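Local coordinates for putative nisin-resistance protein (Streptococcus agalactiae 515, PDB 4Y68) that probably confers resistance to the lantibiotic nisin as a lipoprotein peptidase of the S41 family, consistent with proteolytic cleavage of the peptide, at residues 219-224 / 296-301; 244-249 / 290-295. One frame throughout, in Å; residues are numbered along the deposited sequence.

How the contacts relate
Both contacts build on the same mixed sheet, in which strands 218-222 and 243-247 are neighbours. Contact 2 adds the short strand 292-293 at the sheet's edge, and the chain then turns into helix 297-308, whose N-terminal end makes contact 1 on one face. Contact 1 is mostly buried and is carried by apolar groups. Contact 2 is partly exposed and larger. Three backbone hydrogen bonds carry it, and the side chains of Ser245 and Asp291 add two side-chain-to-backbone bonds. The two meet at Phe246, which touches Ser301, and at Glu300, whose OE2 is hydrogen-bonded to Thr294 OG1. Thr222 OG1 is also hydrogen-bonded to Gln248 O, just beyond strand 243-247.

Contact 1 (219-224 / 296-301); sequences AIITNH and LPLQES
Ile221 is the centre of this contact, and its branches meet three residues at the start of the helix. CG2 lies anti to the backbone N and packs on the ring of Pro297, with CG2 3.7 Å from Pro297 CG. The other branch has CG1 anti to the carbonyl carbon (chi1 -58°) and runs on fully extended (chi2 177°). This carries CD1 out to Leu298, where it lies 3.6 Å from Leu298 CD2. Leu298 starts out pointing away from the strand, but CD2 at the end of its side chain comes back to meet Ile221. The isoleucine crosses both Pro297 and Leu298 at about a right angle. Ser301 sits one turn after Pro297. Its OG rests against Ala219 CB, 3.5 Å away. Ser301 OG also lies near Ile221 CG1, at 3.8 Å.

Ala219 and Ile221 point toward the helix, while Ile220 and Thr222 point away from it. The helix runs nearly antiparallel to the strand, at 169°, with the short axes 9.2 Å apart at closest approach. Leu296 is the N-cap residue, and its O accepts the backbone N-H of Glu300. Phe246 of the next strand touches Pro297, and Ile154 of strand 152-156 touches Ile221 and Ser301. The same face therefore draws on three adjacent strands. This is helix-on-sheet packing of an alpha/beta domain, here the C-terminal helix laid against a parallel part of the mixed sheet in an S41-family peptidase.

Contact 2 (244-249 / 290-295); sequences KSFGQA and PDQVTS
This contact is a parallel beta pairing at the edge of the mixed sheet, where strand 292-293 joins strand 243-247. Gln292 N donates to Ser245 O, and Gly247 N donates back to Gln292 O at 3.2 Å. Thr294 N then reaches Gly247 O at 2.9 Å, closing the ladder.

Ahead of it, side chains take over from the backbone. Ser245 OG stands between its own backbone N and carbonyl carbon (chi1 66°), which lets OG accept the N-H of Asp291 at 2.7 Å. Asp291 answers in the other direction: its OD2 accepts Ser245 N at 3.0 Å. That N-H comes in from above the carboxylate plane, 52° out of it. The extended chain of Lys244 passes obliquely across Asp291, with CG 3.3 Å from Asp291 OD2. Lys244 NZ is 6.3 Å from Asp291 OD2.

The Pro290 ring packs against the backbone of 247-248, with CG 3.6 Å from Gly247 O and CD beside Gln248 O. On the face with Phe246, the ring's CD2 is 3.7 Å from Gln292 CG. The amide of Gln292 turns away, its plane 60° from the ring, and NE2 binds Glu300 OE1 of the following helix.

The reciprocal Ser245-Asp291 bonds extend the pairing ahead of the first backbone bond. They would fix the start of this edge strand, while nearby Lys244 could lend the carboxylate a modest long-range attraction.

Contact 1 (219-224 / 296-301)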
# COMPACT_ATOMS: atom_id res chain seq x y z
N ALA A 219 -14.24 -13.95 4.46
CA ALA A 219 -13.01 -14.69 4.23
C ALA A 219 -12.09 -13.88 3.32
O ALA A 219 -12.50 -13.38 2.28
CB ALA A 219 -13.31 -16.04 3.61
N ILE A 220 -10.84 -13.74 3.73
CA ILE A 220 -9.87 -12.97 2.95
C ILE A 220 -8.78 -13.86 2.39
O ILE A 220 -8.16 -14.61 3.13
CB ILE A 220 -9.20 -11.87 3.79
CG1 ILE A 220 -10.24 -10.93 4.39
CG2 ILE A 220 -8.27 -11.06 2.94
CD1 ILE A 220 -9.62 -9.84 5.19
N ILE A 221 -8.53 -13.76 1.10
CA ILE A 221 -7.50 -14.60 0.48
C ILE A 221 -6.27 -13.77 0.10
O ILE A 221 -6.40 -12.67 -0.45
CB ILE A 221 -8.05 -15.33 -0.77
CG1 ILE A 221 -9.25 -16.19 -0.39
CG2 ILE A 221 -6.96 -16.17 -1.46
CD1 ILE A 221 -9.93 -16.89 -1.58
N THR A 222 -5.10 -14.30 0.41
CA THR A 222 -3.84 -13.66 0.06
C THR A 222 -2.92 -14.70 -0.58
O THR A 222 -3.07 -15.89 -0.34
CB THR A 222 -3.15 -13.06 1.31
OG1 THR A 222 -2.77 -14.11 2.21
CG2 THR A 222 -4.07 -12.10 2.05
N ASN A 223 -1.97 -14.26 -1.40
CA ASN A 223 -0.92 -15.17 -1.85
C ASN A 223 0.42 -14.47 -1.74
O ASN A 223 0.48 -13.37 -1.21
CB ASN A 223 -1.20 -15.69 -3.28
CG ASN A 223 -1.11 -14.61 -4.35
OD1 ASN A 223 -0.97 -13.43 -4.06
ND2 ASN A 223 -1.19 -15.04 -5.62
N HIS A 224 1.50 -15.10 -2.21
CA HIS A 224 2.85 -14.57 -2.03
C HIS A 224 3.06 -13.20 -2.68
O HIS A 224 3.96 -12.46 -2.30
CB HIS A 224 3.89 -15.56 -2.58
CG HIS A 224 4.17 -16.72 -1.67
ND1 HIS A 224 4.31 -16.58 -0.30
CD2 HIS A 224 4.31 -18.04 -1.93
CE1 HIS A 224 4.54 -17.77 0.24
NE2 HIS A 224 4.55 -18.67 -0.73
N LEU A 296 -5.36 -24.26 -1.48
CA LEU A 296 -6.73 -24.26 -1.96
C LEU A 296 -7.61 -23.26 -1.18
O LEU A 296 -8.61 -23.64 -0.57
CB LEU A 296 -7.32 -25.68 -1.87
CG LEU A 296 -7.20 -26.60 -3.09
CD1 LEU A 296 -5.91 -26.39 -3.84
CD2 LEU A 296 -7.35 -28.08 -2.69
N PRO A 297 -7.24 -21.97 -1.19
CA PRO A 297 -7.97 -21.05 -0.32
C PRO A 297 -9.41 -20.75 -0.77
O PRO A 297 -10.24 -20.45 0.08
CB PRO A 297 -7.11 -19.78 -0.33
CG PRO A 297 -6.31 -19.86 -1.54
CD PRO A 297 -6.08 -21.32 -1.82
N LEU A 298 -9.72 -20.83 -2.06
CA LEU A 298 -11.12 -20.63 -2.47
C LEU A 298 -12.00 -21.74 -1.93
O LEU A 298 -13.12 -21.51 -1.46
CB LEU A 298 -11.27 -20.58 -4.00
CG LEU A 298 -11.01 -19.23 -4.65
CD1 LEU A 298 -11.01 -19.40 -6.16
CD2 LEU A 298 -12.07 -18.22 -4.21
N GLN A 299 -11.48 -22.96 -2.00
CA GLN A 299 -12.22 -24.12 -1.54
C GLN A 299 -12.46 -24.01 -0.02
O GLN A 299 -13.59 -24.05 0.45
CB GLN A 299 -11.46 -25.41 -1.89
CG GLN A 299 -12.14 -26.69 -1.42
CD GLN A 299 -11.36 -27.97 -1.76
OE1 GLN A 299 -10.42 -28.35 -1.05
NE2 GLN A 299 -11.74 -28.63 -2.84
N GLU A 300 -11.38 -23.85 0.72
CA GLU A 300 -11.46 -23.86 2.17
C GLU A 300 -12.24 -22.65 2.66
O GLU A 300 -12.97 -22.74 3.65
CB GLU A 300 -10.06 -23.92 2.77
CG GLU A 300 -9.28 -25.17 2.27
CD GLU A 300 -8.09 -25.55 3.14
OE1 GLU A 300 -8.01 -25.04 4.29
OE2 GLU A 300 -7.24 -26.36 2.67
N SER A 301 -12.11 -21.53 1.95
CA SER A 301 -12.90 -20.31 2.20
C SER A 301 -14.41 -20.50 2.19
O SER A 301 -15.12 -20.01 3.07
CB SER A 301 -12.58 -19.25 1.14
OG SER A 301 -11.61 -18.35 1.59

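Contact 2 (244-249 / 290-295)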
# COMPACT_ATOMS: atom_id res chain seq x y z
N LYS A 244 -11.74 -14.09 8.73
CA LYS A 244 -10.71 -15.14 8.77
C LYS A 244 -9.98 -15.19 7.42
O LYS A 244 -10.59 -14.97 6.38
CB LYS A 244 -11.34 -16.51 9.10
CG LYS A 244 -10.31 -17.62 9.27
CD LYS A 244 -10.96 -18.96 9.63
CE LYS A 244 -9.90 -20.02 9.90
NZ LYS A 244 -10.54 -21.34 10.14
N SER A 245 -8.69 -15.49 7.43
CA SER A 245 -7.93 -15.41 6.20
C SER A 245 -7.34 -16.75 5.80
O SER A 245 -6.99 -17.55 6.67
CB SER A 245 -6.81 -14.38 6.34
OG SER A 245 -5.87 -14.83 7.31
N PHE A 246 -7.20 -16.97 4.48
CA PHE A 246 -6.75 -18.24 3.88
C PHE A 246 -5.73 -17.99 2.79
O PHE A 246 -5.78 -16.97 2.11
CB PHE A 246 -7.93 -18.99 3.25
CG PHE A 246 -9.08 -19.24 4.18
CD1 PHE A 246 -9.98 -18.23 4.48
CD2 PHE A 246 -9.28 -20.49 4.75
CE1 PHE A 246 -11.05 -18.47 5.34
CE2 PHE A 246 -10.34 -20.72 5.61
CZ PHE A 246 -11.22 -19.70 5.90
N GLY A 247 -4.83 -18.94 2.59
CA GLY A 247 -3.91 -18.85 1.46
C GLY A 247 -2.46 -18.96 1.87
O GLY A 247 -2.09 -19.84 2.64
N GLN A 248 -1.62 -18.07 1.36
CA GLN A 248 -0.21 -18.11 1.74
C GLN A 248 0.25 -16.79 2.32
O GLN A 248 -0.43 -15.78 2.17
CB GLN A 248 0.66 -18.50 0.56
CG GLN A 248 0.31 -19.88 0.05
CD GLN A 248 0.32 -19.94 -1.45
OE1 GLN A 248 1.37 -19.78 -2.08
NE2 GLN A 248 -0.87 -20.16 -2.04
N ALA A 249 1.40 -16.83 2.97
CA ALA A 249 2.06 -15.64 3.48
C ALA A 249 2.18 -14.57 2.39
O ALA A 249 2.42 -14.88 1.23
CB ALA A 249 3.43 -15.99 4.04
N PRO A 290 -1.68 -15.90 6.88
CA PRO A 290 -3.14 -16.03 6.98
C PRO A 290 -3.48 -16.97 8.12
O PRO A 290 -2.60 -17.70 8.54
CB PRO A 290 -3.54 -16.62 5.63
CG PRO A 290 -2.31 -17.28 5.12
CD PRO A 290 -1.16 -16.46 5.62
N ASP A 291 -4.72 -16.94 8.62
CA ASP A 291 -5.12 -17.81 9.72
C ASP A 291 -4.96 -19.29 9.36
O ASP A 291 -4.62 -20.13 10.20
CB ASP A 291 -6.58 -17.55 10.12
CG ASP A 291 -6.81 -16.12 10.55
OD1 ASP A 291 -5.87 -15.50 11.11
OD2 ASP A 291 -7.93 -15.60 10.33
N GLN A 292 -5.19 -19.59 8.09
CA GLN A 292 -5.26 -20.96 7.61
C GLN A 292 -4.44 -21.08 6.32
O GLN A 292 -4.88 -20.67 5.25
CB GLN A 292 -6.73 -21.34 7.40
CG GLN A 292 -6.99 -22.63 6.64
CD GLN A 292 -6.49 -23.87 7.36
OE1 GLN A 292 -6.29 -23.87 8.57
NE2 GLN A 292 -6.28 -24.95 6.60
N VAL A 293 -3.22 -21.59 6.43
CA VAL A 293 -2.32 -21.70 5.30
C VAL A 293 -2.76 -22.86 4.39
O VAL A 293 -3.03 -23.94 4.86
CB VAL A 293 -0.89 -21.90 5.77
CG1 VAL A 293 -0.03 -22.34 4.63
CG2 VAL A 293 -0.33 -20.61 6.39
N THR A 294 -2.86 -22.62 3.08
CA THR A 294 -3.35 -23.63 2.17
C THR A 294 -3.14 -23.23 0.72
O THR A 294 -3.02 -22.05 0.41
CB THR A 294 -4.87 -23.91 2.38
OG1 THR A 294 -5.31 -24.87 1.42
CG2 THR A 294 -5.69 -22.64 2.22
N SER A 295 -3.10 -24.22 -0.15
CA SER A 295 -2.95 -23.97 -1.58
C SER A 295 -4.31 -23.99 -2.26
O SER A 295 -4.41 -23.77 -3.45
CB SER A 295 -2.03 -25.00 -2.23
OG SER A 295 -2.68 -26.27 -2.26